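Local atomic coordinates of putative carbohydrate-active enzyme (Uncultured organism, PDB entry 5WH8), a protein that probably hydrolyses O-glycosidic bonds as the family 5 glycoside hydrolase (cellulase) domain of a larger multi-modular protein. Residues Ile62-Ile67 with Val235-Thr240; Gly73-Asn78 with Ile126-Tyr131; Ile106-Leu111 with Asn119-Asp124; Tyr144-Glu149 with Lys161-Ala166. All blocks are in the same frame, centred on the assembly; numbering follows the deposited sequence.

Contact 1: residues Ile62-Ile67 with Val235-Thr240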
loop_
_atom_site.group_PDB
_atom_site.type_symbol
_atom_site.label_atom_id
_atom_site.label_comp_id
_atom_site.label_asym_id
_atom_site.label_seq_id
_atom_site.Cartn_x
_atom_site.Cartn_y
_atom_site.Cartn_z
ATOM N N ILE A 62 -4.185 0.882 -8.195
ATOM C CA ILE A 62 -3.784 0.006 -7.097
ATOM C C ILE A 62 -4.710 0.257 -5.881
ATOM O O ILE A 62 -5.142 1.404 -5.641
ATOM C CB ILE A 62 -2.290 0.247 -6.740
ATOM C CG1 ILE A 62 -1.802 -0.720 -5.644
ATOM C CG2 ILE A 62 -2.039 1.698 -6.362
ATOM C CD1 ILE A 62 -0.274 -0.785 -5.630
ATOM N N PHE A 63 -5.029 -0.807 -5.139
ATOM C CA PHE A 63 -5.787 -0.719 -3.895
ATOM C C PHE A 63 -5.020 -1.441 -2.805
ATOM O O PHE A 63 -4.465 -2.501 -3.038
ATOM C CB PHE A 63 -7.204 -1.339 -4.033
ATOM C CG PHE A 63 -8.134 -0.965 -2.907
ATOM C CD1 PHE A 63 -8.634 0.314 -2.781
ATOM C CD2 PHE A 63 -8.463 -1.891 -1.935
ATOM C CE1 PHE A 63 -9.439 0.674 -1.722
ATOM C CE2 PHE A 63 -9.281 -1.541 -0.871
ATOM C CZ PHE A 63 -9.783 -0.271 -0.768
ATOM N N ARG A 64 -5.013 -0.874 -1.609
ATOM C CA ARG A 64 -4.290 -1.449 -0.474
ATOM C C ARG A 64 -5.264 -1.946 0.596
ATOM O O ARG A 64 -6.142 -1.212 1.035
ATOM C CB ARG A 64 -3.330 -0.394 0.093
ATOM C CG ARG A 64 -2.611 -0.769 1.383
ATOM C CD ARG A 64 -1.742 0.396 1.737
ATOM N NE ARG A 64 -0.791 0.283 2.839
ATOM C CZ ARG A 64 -0.852 0.956 3.989
ATOM N NH1 ARG A 64 -1.900 1.701 4.328
ATOM N NH2 ARG A 64 0.152 0.858 4.834
ATOM N N LEU A 65 -5.062 -3.201 1.001
ATOM C CA LEU A 65 -5.845 -3.859 2.028
ATOM C C LEU A 65 -5.099 -3.734 3.353
ATOM O O LEU A 65 -4.145 -4.462 3.612
ATOM C CB LEU A 65 -6.088 -5.338 1.655
ATOM C CG LEU A 65 -6.754 -5.601 0.308
ATOM C CD1 LEU A 65 -6.745 -7.087 0.049
ATOM C CD2 LEU A 65 -8.152 -5.067 0.247
ATOM N N ALA A 66 -5.548 -2.796 4.175
ATOM C CA ALA A 66 -4.933 -2.558 5.482
ATOM C C ALA A 66 -5.509 -3.535 6.497
ATOM O O ALA A 66 -6.613 -3.330 7.009
ATOM C CB ALA A 66 -5.175 -1.123 5.935
ATOM N N ILE A 67 -4.742 -4.586 6.770
ATOM C CA ILE A 67 -5.159 -5.671 7.651
ATOM C C ILE A 67 -4.587 -5.409 9.046
ATOM O O ILE A 67 -3.457 -5.776 9.338
ATOM C CB ILE A 67 -4.684 -7.018 7.086
ATOM C CG1 ILE A 67 -5.288 -7.242 5.697
ATOM C CG2 ILE A 67 -5.069 -8.179 8.003
ATOM C CD1 ILE A 67 -4.370 -7.964 4.780
ATOM N N VAL A 235 5.457 4.886 -1.559
ATOM C CA VAL A 235 4.609 5.546 -0.554
ATOM C C VAL A 235 3.292 4.753 -0.435
ATOM O O VAL A 235 2.306 5.056 -1.112
ATOM C CB VAL A 235 4.389 7.036 -0.896
ATOM C CG1 VAL A 235 3.406 7.713 0.063
ATOM C CG2 VAL A 235 5.724 7.774 -0.828
ATOM N N THR A 236 3.266 3.754 0.450
ATOM C CA THR A 236 2.085 2.898 0.573
ATOM C C THR A 236 0.993 3.571 1.407
ATOM O O THR A 236 -0.112 3.059 1.490
ATOM C CB THR A 236 2.401 1.534 1.196
ATOM O OG1 THR A 236 2.919 1.731 2.511
ATOM C CG2 THR A 236 3.437 0.721 0.368
ATOM N N GLU A 237 1.296 4.714 2.026
ATOM C CA GLU A 237 0.290 5.473 2.759
ATOM C C GLU A 237 0.702 6.943 2.866
ATOM O O GLU A 237 1.813 7.241 3.305
ATOM C CB GLU A 237 0.074 4.889 4.163
ATOM C CG GLU A 237 -1.185 5.401 4.866
ATOM C CD GLU A 237 -1.301 4.877 6.294
ATOM O OE1 GLU A 237 -1.315 3.635 6.499
ATOM O OE2 GLU A 237 -1.375 5.724 7.204
ATOM N N PHE A 238 -0.191 7.863 2.503
ATOM C CA PHE A 238 -0.009 9.257 2.859
ATOM C C PHE A 238 -1.369 9.909 3.044
ATOM O O PHE A 238 -2.383 9.425 2.532
ATOM C CB PHE A 238 0.783 10.036 1.795
ATOM C CG PHE A 238 -0.053 10.367 0.575
ATOM C CD1 PHE A 238 -0.219 9.409 -0.416
ATOM C CD2 PHE A 238 -0.692 11.593 0.422
ATOM C CE1 PHE A 238 -1.007 9.655 -1.525
ATOM C CE2 PHE A 238 -1.503 11.831 -0.674
ATOM C CZ PHE A 238 -1.634 10.865 -1.663
ATOM N N GLY A 239 -1.361 11.041 3.735
ATOM C CA GLY A 239 -2.572 11.817 3.957
ATOM C C GLY A 239 -2.399 13.289 3.658
ATOM O O GLY A 239 -1.284 13.819 3.563
ATOM N N THR A 240 -3.535 13.960 3.525
ATOM C CA THR A 240 -3.583 15.390 3.253
ATOM C C THR A 240 -3.707 16.207 4.540
ATOM O O THR A 240 -3.780 17.427 4.502
ATOM C CB THR A 240 -4.779 15.713 2.352
ATOM O OG1 THR A 240 -5.963 15.247 3.019
ATOM C CG2 THR A 240 -4.657 15.039 1.005
#

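Contact 2: residues Gly73-Asn78 with Ile126-Tyr131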
loop_
_atom_site.group_PDB
_atom_site.type_symbol
_atom_site.label_atom_id
_atom_site.label_comp_id
_atom_site.label_asym_id
_atom_site.label_seq_id
_atom_site.Cartn_x
_atom_site.Cartn_y
_atom_site.Cartn_z
ATOM N N GLY A 73 -11.047 -6.045 16.633
ATOM C CA GLY A 73 -11.282 -6.762 15.391
ATOM C C GLY A 73 -10.049 -7.048 14.566
ATOM O O GLY A 73 -10.150 -7.560 13.438
ATOM N N GLY A 74 -8.883 -6.722 15.110
ATOM C CA GLY A 74 -7.624 -6.952 14.410
ATOM C C GLY A 74 -7.398 -8.424 14.135
ATOM O O GLY A 74 -8.028 -9.268 14.770
ATOM N N TYR A 75 -6.508 -8.731 13.197
ATOM C CA TYR A 75 -6.282 -10.101 12.764
ATOM C C TYR A 75 -5.920 -10.997 13.936
ATOM O O TYR A 75 -6.332 -12.162 13.971
ATOM C CB TYR A 75 -5.182 -10.146 11.708
ATOM C CG TYR A 75 -4.973 -11.503 11.071
ATOM C CD1 TYR A 75 -4.146 -12.440 11.659
ATOM C CD2 TYR A 75 -5.563 -11.811 9.857
ATOM C CE1 TYR A 75 -3.930 -13.673 11.082
ATOM C CE2 TYR A 75 -5.355 -13.043 9.257
ATOM C CZ TYR A 75 -4.522 -13.967 9.874
ATOM O OH TYR A 75 -4.298 -15.191 9.288
ATOM N N THR A 76 -5.178 -10.489 14.913
ATOM C CA THR A 76 -4.702 -11.357 16.002
ATOM C C THR A 76 -5.741 -11.563 17.114
ATOM O O THR A 76 -5.500 -12.335 18.050
ATOM C CB THR A 76 -3.419 -10.816 16.676
ATOM O OG1 THR A 76 -3.701 -9.596 17.379
ATOM C CG2 THR A 76 -2.307 -10.615 15.656
ATOM N N THR A 77 -6.884 -10.884 17.017
ATOM C CA THR A 77 -7.821 -10.766 18.153
ATOM C C THR A 77 -8.956 -11.794 18.204
ATOM O O THR A 77 -9.527 -12.016 19.272
ATOM C CB THR A 77 -8.514 -9.380 18.198
ATOM O OG1 THR A 77 -9.461 -9.265 17.134
ATOM C CG2 THR A 77 -7.507 -8.242 18.106
ATOM N N ASN A 78 -9.306 -12.373 17.060
ATOM C CA ASN A 78 -10.498 -13.235 16.950
ATOM C C ASN A 78 -11.734 -12.538 17.515
ATOM O O ASN A 78 -12.604 -13.175 18.129
ATOM C CB ASN A 78 -10.267 -14.589 17.657
ATOM C CG ASN A 78 -9.355 -15.517 16.884
ATOM O OD1 ASN A 78 -9.452 -15.637 15.659
ATOM N ND2 ASN A 78 -8.481 -16.208 17.606
ATOM N N ILE A 126 4.032 -15.233 10.528
ATOM C CA ILE A 126 4.641 -16.324 9.770
ATOM C C ILE A 126 3.571 -17.217 9.090
ATOM O O ILE A 126 3.641 -17.418 7.884
ATOM C CB ILE A 126 5.576 -17.162 10.691
ATOM C CG1 ILE A 126 6.831 -16.358 11.066
ATOM C CG2 ILE A 126 5.986 -18.465 10.044
ATOM C CD1 ILE A 126 7.720 -16.008 9.946
ATOM N N PRO A 127 2.574 -17.734 9.844
ATOM C CA PRO A 127 1.545 -18.517 9.130
ATOM C C PRO A 127 0.698 -17.703 8.147
ATOM O O PRO A 127 0.306 -18.239 7.105
ATOM C CB PRO A 127 0.670 -19.085 10.251
ATOM C CG PRO A 127 1.148 -18.477 11.516
ATOM C CD PRO A 127 2.489 -17.886 11.300
ATOM N N PHE A 128 0.463 -16.428 8.453
ATOM C CA PHE A 128 -0.236 -15.539 7.519
ATOM C C PHE A 128 0.513 -15.444 6.204
ATOM O O PHE A 128 -0.080 -15.628 5.136
ATOM C CB PHE A 128 -0.400 -14.149 8.122
ATOM C CG PHE A 128 -1.035 -13.144 7.186
ATOM C CD1 PHE A 128 -2.404 -13.072 7.047
ATOM C CD2 PHE A 128 -0.242 -12.264 6.457
ATOM C CE1 PHE A 128 -2.987 -12.139 6.177
ATOM C CE2 PHE A 128 -0.823 -11.323 5.579
ATOM C CZ PHE A 128 -2.186 -11.256 5.465
ATOM N N TRP A 129 1.801 -15.128 6.272
ATOM C CA TRP A 129 2.552 -14.891 5.063
ATOM C C TRP A 129 2.861 -16.192 4.331
ATOM O O TRP A 129 2.937 -16.194 3.103
ATOM C CB TRP A 129 3.823 -14.094 5.370
ATOM C CG TRP A 129 3.507 -12.613 5.516
ATOM C CD1 TRP A 129 3.712 -11.813 6.613
ATOM C CD2 TRP A 129 2.892 -11.772 4.518
ATOM N NE1 TRP A 129 3.280 -10.531 6.344
ATOM C CE2 TRP A 129 2.763 -10.488 5.073
ATOM C CE3 TRP A 129 2.434 -11.992 3.216
ATOM C CZ2 TRP A 129 2.213 -9.398 4.342
ATOM C CZ3 TRP A 129 1.877 -10.939 2.504
ATOM C CH2 TRP A 129 1.758 -9.651 3.079
ATOM N N ASP A 130 2.986 -17.306 5.064
ATOM C CA ASP A 130 3.115 -18.639 4.443
ATOM C C ASP A 130 1.874 -18.921 3.595
ATOM O O ASP A 130 1.980 -19.268 2.411
ATOM C CB ASP A 130 3.288 -19.706 5.539
ATOM C CG ASP A 130 3.841 -21.050 5.027
ATOM O OD1 ASP A 130 4.343 -21.174 3.906
ATOM O OD2 ASP A 130 3.776 -22.021 5.806
ATOM N N TYR A 131 0.705 -18.743 4.194
ATOM C CA TYR A 131 -0.546 -18.935 3.478
ATOM C C TYR A 131 -0.675 -17.988 2.277
ATOM O O TYR A 131 -0.967 -18.431 1.163
ATOM C CB TYR A 131 -1.759 -18.756 4.387
ATOM C CG TYR A 131 -3.025 -18.839 3.573
ATOM C CD1 TYR A 131 -3.526 -20.073 3.176
ATOM C CD2 TYR A 131 -3.669 -17.693 3.118
ATOM C CE1 TYR A 131 -4.659 -20.168 2.379
ATOM C CE2 TYR A 131 -4.797 -17.776 2.323
ATOM C CZ TYR A 131 -5.291 -19.021 1.955
ATOM O OH TYR A 131 -6.417 -19.144 1.170
#

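Contact 3: residues Ile106-Leu111 with Asn119-Asp124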
loop_
_atom_site.group_PDB
_atom_site.type_symbol
_atom_site.label_atom_id
_atom_site.label_comp_id
_atom_site.label_asym_id
_atom_site.label_seq_id
_atom_site.Cartn_x
_atom_site.Cartn_y
_atom_site.Cartn_z
ATOM N N ILE A 106 -1.357 -6.377 -0.155
ATOM C CA ILE A 106 -1.730 -7.074 1.068
ATOM C C ILE A 106 -0.848 -6.506 2.163
ATOM O O ILE A 106 0.379 -6.742 2.169
ATOM C CB ILE A 106 -1.535 -8.604 0.922
ATOM C CG1 ILE A 106 -2.403 -9.134 -0.228
ATOM C CG2 ILE A 106 -1.870 -9.317 2.239
ATOM C CD1 ILE A 106 -2.241 -10.642 -0.506
ATOM N N ASP A 107 -1.448 -5.714 3.053
ATOM C CA ASP A 107 -0.683 -4.980 4.081
ATOM C C ASP A 107 -0.927 -5.546 5.486
ATOM O O ASP A 107 -2.038 -5.465 6.030
ATOM C CB ASP A 107 -1.058 -3.489 3.970
ATOM C CG ASP A 107 -0.820 -2.688 5.243
ATOM O OD1 ASP A 107 0.136 -2.949 6.008
ATOM O OD2 ASP A 107 -1.626 -1.743 5.458
ATOM N N TRP A 108 0.111 -6.173 6.044
ATOM C CA TRP A 108 0.108 -6.637 7.438
ATOM C C TRP A 108 0.328 -5.399 8.313
ATOM O O TRP A 108 1.462 -4.908 8.499
ATOM C CB TRP A 108 1.191 -7.696 7.634
ATOM C CG TRP A 108 1.288 -8.330 9.004
ATOM C CD1 TRP A 108 2.281 -8.136 9.935
ATOM C CD2 TRP A 108 0.383 -9.290 9.579
ATOM N NE1 TRP A 108 2.052 -8.921 11.045
ATOM C CE2 TRP A 108 0.893 -9.634 10.851
ATOM C CE3 TRP A 108 -0.806 -9.885 9.139
ATOM C CZ2 TRP A 108 0.246 -10.534 11.695
ATOM C CZ3 TRP A 108 -1.442 -10.788 9.967
ATOM C CH2 TRP A 108 -0.924 -11.097 11.236
ATOM N N HIS A 109 -0.777 -4.863 8.814
ATOM C CA HIS A 109 -0.827 -3.455 9.244
ATOM C C HIS A 109 -0.518 -3.318 10.723
ATOM O O HIS A 109 -1.416 -3.069 11.525
ATOM C CB HIS A 109 -2.206 -2.859 8.892
ATOM C CG HIS A 109 -2.286 -1.350 8.919
ATOM N ND1 HIS A 109 -1.932 -0.577 7.835
ATOM C CD2 HIS A 109 -2.764 -0.481 9.850
ATOM C CE1 HIS A 109 -2.166 0.697 8.094
ATOM N NE2 HIS A 109 -2.669 0.787 9.315
ATOM N N VAL A 110 0.764 -3.497 11.062
ATOM C CA VAL A 110 1.265 -3.274 12.431
ATOM C C VAL A 110 1.225 -1.777 12.754
ATOM O O VAL A 110 1.472 -0.944 11.879
ATOM C CB VAL A 110 2.696 -3.817 12.632
ATOM C CG1 VAL A 110 2.789 -5.273 12.254
ATOM C CG2 VAL A 110 3.721 -3.026 11.874
ATOM N N LEU A 111 0.878 -1.448 13.997
ATOM C CA LEU A 111 0.836 -0.066 14.433
ATOM C C LEU A 111 0.887 0.067 15.966
ATOM O O LEU A 111 1.921 0.439 16.517
ATOM C CB LEU A 111 -0.413 0.605 13.867
ATOM C CG LEU A 111 -0.597 2.107 14.111
ATOM C CD1 LEU A 111 0.575 2.937 13.568
ATOM C CD2 LEU A 111 -1.909 2.513 13.488
ATOM N N ASN A 119 8.250 -7.795 15.166
ATOM C CA ASN A 119 8.637 -9.094 15.701
ATOM C C ASN A 119 7.618 -9.651 16.685
ATOM O O ASN A 119 7.466 -10.878 16.800
ATOM C CB ASN A 119 10.008 -9.010 16.367
ATOM C CG ASN A 119 11.101 -8.769 15.373
ATOM O OD1 ASN A 119 11.459 -9.664 14.609
ATOM N ND2 ASN A 119 11.646 -7.556 15.368
ATOM N N TYR A 120 6.898 -8.764 17.370
ATOM C CA TYR A 120 5.957 -9.209 18.385
ATOM C C TYR A 120 4.649 -9.707 17.774
ATOM O O TYR A 120 3.728 -10.077 18.518
ATOM C CB TYR A 120 5.693 -8.082 19.387
ATOM C CG TYR A 120 6.913 -7.673 20.184
ATOM C CD1 TYR A 120 8.077 -8.458 20.207
ATOM C CD2 TYR A 120 6.911 -6.497 20.917
ATOM C CE1 TYR A 120 9.192 -8.063 20.941
ATOM C CE2 TYR A 120 8.020 -6.109 21.655
ATOM C CZ TYR A 120 9.149 -6.886 21.656
ATOM O OH TYR A 120 10.256 -6.483 22.395
ATOM N N THR A 121 4.571 -9.722 16.435
ATOM C CA THR A 121 3.434 -10.321 15.736
ATOM C C THR A 121 3.789 -11.616 14.989
ATOM O O THR A 121 2.926 -12.170 14.298
ATOM C CB THR A 121 2.811 -9.348 14.699
ATOM O OG1 THR A 121 3.679 -9.230 13.558
ATOM C CG2 THR A 121 2.562 -7.986 15.318
ATOM N N LEU A 122 5.012 -12.129 15.163
ATOM C CA LEU A 122 5.500 -13.235 14.333
ATOM C C LEU A 122 4.737 -14.548 14.500
ATOM O O LEU A 122 4.666 -15.332 13.540
ATOM C CB LEU A 122 6.997 -13.491 14.599
ATOM C CG LEU A 122 7.942 -12.573 13.831
ATOM C CD1 LEU A 122 9.359 -12.648 14.375
ATOM C CD2 LEU A 122 7.934 -12.918 12.361
ATOM N N ASP A 123 4.185 -14.807 15.687
ATOM C CA ASP A 123 3.418 -16.042 15.885
ATOM C C ASP A 123 2.250 -16.132 14.905
ATOM O O ASP A 123 1.833 -17.237 14.552
ATOM C CB ASP A 123 2.885 -16.155 17.314
ATOM C CG ASP A 123 3.974 -16.418 18.336
ATOM O OD1 ASP A 123 5.040 -16.953 17.964
ATOM O OD2 ASP A 123 3.740 -16.112 19.523
ATOM N N ASP A 124 1.701 -14.981 14.492
ATOM C CA ASP A 124 0.652 -14.940 13.468
ATOM C C ASP A 124 1.164 -14.526 12.087
ATOM O O ASP A 124 0.621 -14.968 11.069
ATOM C CB ASP A 124 -0.465 -13.990 13.903
ATOM C CG ASP A 124 -1.243 -14.536 15.054
ATOM O OD1 ASP A 124 -1.685 -15.705 14.950
ATOM O OD2 ASP A 124 -1.334 -13.837 16.070
#

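Contact 4: residues Tyr144-Glu149 with Lys161-Ala166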
loop_
_atom_site.group_PDB
_atom_site.type_symbol
_atom_site.label_atom_id
_atom_site.label_comp_id
_atom_site.label_asym_id
_atom_site.label_seq_id
_atom_site.Cartn_x
_atom_site.Cartn_y
_atom_site.Cartn_z
ATOM N N TYR A 144 3.367 -7.551 -1.531
ATOM C CA TYR A 144 3.320 -7.964 -0.124
ATOM C C TYR A 144 3.967 -6.906 0.791
ATOM O O TYR A 144 5.188 -6.715 0.775
ATOM C CB TYR A 144 4.029 -9.337 0.031
ATOM C CG TYR A 144 3.456 -10.485 -0.818
ATOM C CD1 TYR A 144 2.074 -10.661 -0.970
ATOM C CD2 TYR A 144 4.305 -11.414 -1.424
ATOM C CE1 TYR A 144 1.571 -11.729 -1.704
ATOM C CE2 TYR A 144 3.818 -12.455 -2.166
ATOM C CZ TYR A 144 2.447 -12.611 -2.309
ATOM O OH TYR A 144 1.955 -13.679 -3.028
ATOM N N GLU A 145 3.150 -6.202 1.583
ATOM C CA GLU A 145 3.639 -5.185 2.520
ATOM C C GLU A 145 3.689 -5.826 3.914
ATOM O O GLU A 145 2.657 -5.969 4.575
ATOM C CB GLU A 145 2.733 -3.941 2.484
ATOM C CG GLU A 145 3.172 -2.813 3.422
ATOM C CD GLU A 145 2.365 -1.532 3.282
ATOM O OE1 GLU A 145 1.353 -1.528 2.549
ATOM O OE2 GLU A 145 2.728 -0.532 3.948
ATOM N N ILE A 146 4.887 -6.232 4.345
ATOM C CA ILE A 146 5.032 -7.184 5.450
ATOM C C ILE A 146 4.912 -6.553 6.866
ATOM O O ILE A 146 4.716 -7.306 7.836
ATOM C CB ILE A 146 6.380 -7.995 5.308
ATOM C CG1 ILE A 146 7.593 -7.059 5.190
ATOM C CG2 ILE A 146 6.301 -8.942 4.113
ATOM C CD1 ILE A 146 8.962 -7.780 5.391
ATOM N N CYS A 147 5.031 -5.228 6.990
ATOM C CA CYS A 147 4.843 -4.518 8.280
ATOM C C CYS A 147 4.656 -2.999 8.103
ATOM O O CYS A 147 5.613 -2.239 8.065
ATOM C CB CYS A 147 6.026 -4.774 9.246
ATOM S SG CYS A 147 7.683 -4.495 8.568
ATOM N N ASN A 148 3.400 -2.577 8.053
ATOM C CA ASN A 148 3.008 -1.167 7.838
ATOM C C ASN A 148 3.930 -0.065 8.419
ATOM O O ASN A 148 4.629 0.647 7.664
ATOM C CB ASN A 148 1.588 -1.006 8.410
ATOM C CG ASN A 148 1.104 0.434 8.453
ATOM O OD1 ASN A 148 1.142 1.142 7.450
ATOM N ND2 ASN A 148 0.622 0.866 9.621
ATOM N N GLU A 149 3.887 0.109 9.738
ATOM C CA GLU A 149 4.614 1.191 10.438
ATOM C C GLU A 149 5.282 0.707 11.721
ATOM O O GLU A 149 4.714 0.830 12.816
ATOM C CB GLU A 149 3.683 2.368 10.783
ATOM C CG GLU A 149 3.347 3.212 9.554
ATOM C CD GLU A 149 2.434 4.381 9.861
ATOM O OE1 GLU A 149 2.038 4.573 11.034
ATOM O OE2 GLU A 149 2.102 5.147 8.927
ATOM N N LYS A 161 14.901 -5.299 10.375
ATOM C CA LYS A 161 15.644 -6.180 9.466
ATOM C C LYS A 161 15.561 -7.641 9.937
ATOM O O LYS A 161 15.412 -8.549 9.116
ATOM C CB LYS A 161 17.108 -5.704 9.343
ATOM C CG LYS A 161 17.948 -6.411 8.308
ATOM C CD LYS A 161 19.259 -5.668 8.098
ATOM C CE LYS A 161 20.090 -6.248 6.971
ATOM N NZ LYS A 161 20.854 -7.423 7.415
ATOM N N GLU A 162 15.613 -7.875 11.248
ATOM C CA GLU A 162 15.480 -9.232 11.761
ATOM C C GLU A 162 14.074 -9.795 11.526
ATOM O O GLU A 162 13.925 -10.962 11.187
ATOM C CB GLU A 162 15.851 -9.283 13.249
ATOM C CG GLU A 162 17.371 -9.120 13.416
ATOM C CD GLU A 162 17.871 -9.226 14.848
ATOM O OE1 GLU A 162 17.190 -8.757 15.782
ATOM O OE2 GLU A 162 18.978 -9.778 15.030
ATOM N N TYR A 163 13.049 -8.958 11.676
ATOM C CA TYR A 163 11.687 -9.358 11.320
ATOM C C TYR A 163 11.608 -9.760 9.853
ATOM O O TYR A 163 11.063 -10.809 9.518
ATOM C CB TYR A 163 10.690 -8.218 11.612
ATOM C CG TYR A 163 9.288 -8.447 11.044
ATOM C CD1 TYR A 163 8.382 -9.251 11.707
ATOM C CD2 TYR A 163 8.899 -7.885 9.829
ATOM C CE1 TYR A 163 7.115 -9.470 11.203
ATOM C CE2 TYR A 163 7.629 -8.107 9.307
ATOM C CZ TYR A 163 6.750 -8.905 9.996
ATOM O OH TYR A 163 5.484 -9.166 9.514
ATOM N N ALA A 164 12.138 -8.907 8.981
ATOM C CA ALA A 164 12.083 -9.157 7.543
ATOM C C ALA A 164 12.851 -10.428 7.170
ATOM O O ALA A 164 12.448 -11.167 6.273
ATOM C CB ALA A 164 12.636 -7.964 6.778
ATOM N N GLU A 165 13.970 -10.674 7.843
ATOM C CA GLU A 165 14.762 -11.865 7.549
ATOM C C GLU A 165 14.083 -13.144 8.075
ATOM O O GLU A 165 14.462 -14.255 7.674
ATOM C CB GLU A 165 16.182 -11.672 8.100
ATOM C CG GLU A 165 16.968 -10.660 7.263
ATOM C CD GLU A 165 18.328 -10.276 7.813
ATOM O OE1 GLU A 165 18.641 -10.597 8.980
ATOM O OE2 GLU A 165 19.079 -9.620 7.061
ATOM N N ALA A 166 13.070 -12.992 8.933
ATOM C CA ALA A 166 12.203 -14.113 9.356
ATOM C C ALA A 166 11.063 -14.365 8.365
ATOM O O ALA A 166 10.762 -15.514 8.014
ATOM C CB ALA A 166 11.626 -13.851 10.771
#

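Contact 1: residues Ile62-Ile67 with Val235-Thr240
Arg64 reaches across the barrel interior from residues 62-67 and meets Thr236 and Glu237 of 235-240. Its chain is extended, with CG anti to the backbone N (chi1 173°), and it crosses both partners at about a right angle. NH1 gives a salt bridge to OE1 of Glu237 at 3.0 Å. The bond uses the anti lone pair of OE1, and the carboxylate plane is turned 67° from the guanidinium plane. The backbone O of Thr236 lies over one face of the guanidinium, offset toward its rim. That oxygen is 3.1 Å from Arg64 CD, and it does not accept a hydrogen bond from NE. Outside partners also hold the guanidinium: Glu145 at NE, Asn148 at NH2 and Ser35 at NH1. Thr236 OG1 bonds to His209 and Glu145, while Glu237 OE2 bonds to Tyr211. The guanidinium is thus fixed in a buried polar network. Strands 62-68 and 233-239 are the second and seventh of the (beta/alpha)8 barrel. As in glycoside hydrolase family 5, Glu237 at the end of the seventh strand and Glu149 just after the fourth are probably the catalytic pair, with Arg64 a neighbour of Glu237.

Contact 2: residues Gly73-Asn78 with Ile126-Tyr131
Tyr75 offers its ring face to the ring edge of Phe128, and this one aromatic pair makes the contact between loop 73-78 and residues 126-131 of helix 122-135. Along the loop, Gly74 comes first and turns its carbonyl back toward Thr77. Tyr75 then sends its ring to the helix, its first torsion near trans (chi1 -173°) swinging the ring away from its own amide nitrogen. The ring planes stand at 81°, with centroids 5.2 Å apart. Phe128 CD1 leads the approach and lies 3.6 Å from Tyr75 CZ. Tyr75 OH comes in at the Phe128 ring edge, near its plane, and is hydrogen-bonded to Asn87. After Thr76, whose hydroxyl bonds to the backbone of Thr69, Thr77 closes the turn. Its N and OG1 both bond to Gly74 O, OG1 at 2.8 Å. On the helix, Phe128 also places CE2 over the centre of one Trp129 face, 3.6 Å above it. Trp108 touches both Tyr75 and Phe128 and completes the aromatic cluster. Across the two segments the contact is a T-shaped stack of buried rings. It works through aromatic packing, and the one polar atom at the junction, Tyr75 OH, is satisfied by Asn87 of helix 83-100.

Contact 3: residues Ile106-Leu111 with Asn119-Asp124
Trp108 points its indole N-H at Thr121, and NE1 donates to OG1 at 3.0 Å. The bond is almost straight, 174° at the hydrogen, and OG1 lies in the plane of the indole. A chi1 of -177° carries the indole off strand 103-109 toward residues 119-124. Thr121 holds its hydroxyl between its own backbone N and carbonyl carbon, chi1 73°. That rotamer sets OG1 toward the indole and CG2 toward Val110, whose CG1 is 4.1 Å away. Farther along the ring edge, Trp108 CH2 touches Asp124 CB at 4.0 Å. The Asp124 carboxylate turns away and pairs with Lys83. Next to Trp108 on the strand, His109 and Asp107 form their own bond, ND1 to OD2 at 2.7 Å. Thr121 stands at the N-cap of helix 122-135, but its hydroxyl makes no capping bond. It bonds instead to Pro118 O. Together the two segments bracket the loop between the third barrel strand and the helix after it. Chemically, Thr121 OG1 acts both ways: it accepts from the indole and donates to a carbonyl, so the buried N-H of Trp108 is satisfied and the rotation of the hydroxyl is fixed.

Contact 4: residues Tyr144-Glu149 with Lys161-Ala166
Tyr163 of helix 157-172 bonds through OH to the backbone O of Ile146, just past strand 142-145, within a beta-alpha-beta unit of the TIM barrel. The bond is 2.6 Å long, and the hydroxyl is tilted 26° from the carbonyl plane. Around it the contact is apolar. Ile146 CD1 rests on Ala164 CB at 3.9 Å and also approaches the Tyr163 ring. Cys147 turns SG obliquely to that ring, 4.6 Å from its centroid, in a sulfur-aromatic contact. Tyr163 reaches the Ile146 carbonyl because its ring is thrown outward from the helix, opposite its own N about the CA-CB bond (chi1 170°). Farther out, Leu122, Ala125 and Trp129 of helix 122-135 pack against Tyr163. Val167 and Ile171, farther along helix 157-172, pack against Ile146. Of the Tyr163 ring, CE2 comes nearest to sulfur, 3.7 Å from Cys147 SG.

How the contacts relate
Contacts 1, 3 and 4 share the barrel sheet, and contact 2 lies outside it, its centre about 19 Å from that of contact 1. Strand pairing ties contacts 3 and 4 together: Ile106 O meets Glu145 N at 2.9 Å, and their centres are about 8 Å apart. Contact 2 is equally near contact 3, where Phe128 CD2 packs 3.6 Å from Trp108 CE3. Contacts 1 and 3 are paired too, with Ile67 O 2.9 Å from His109 N. Glu145 and Asn148 link contacts 1 and 4 in the barrel interior. There the Glu237 side chain is about 3 Å from a bound 1,2-ethanediol, probably from the crystallisation liquor, which may mark the pocket of the probable active site.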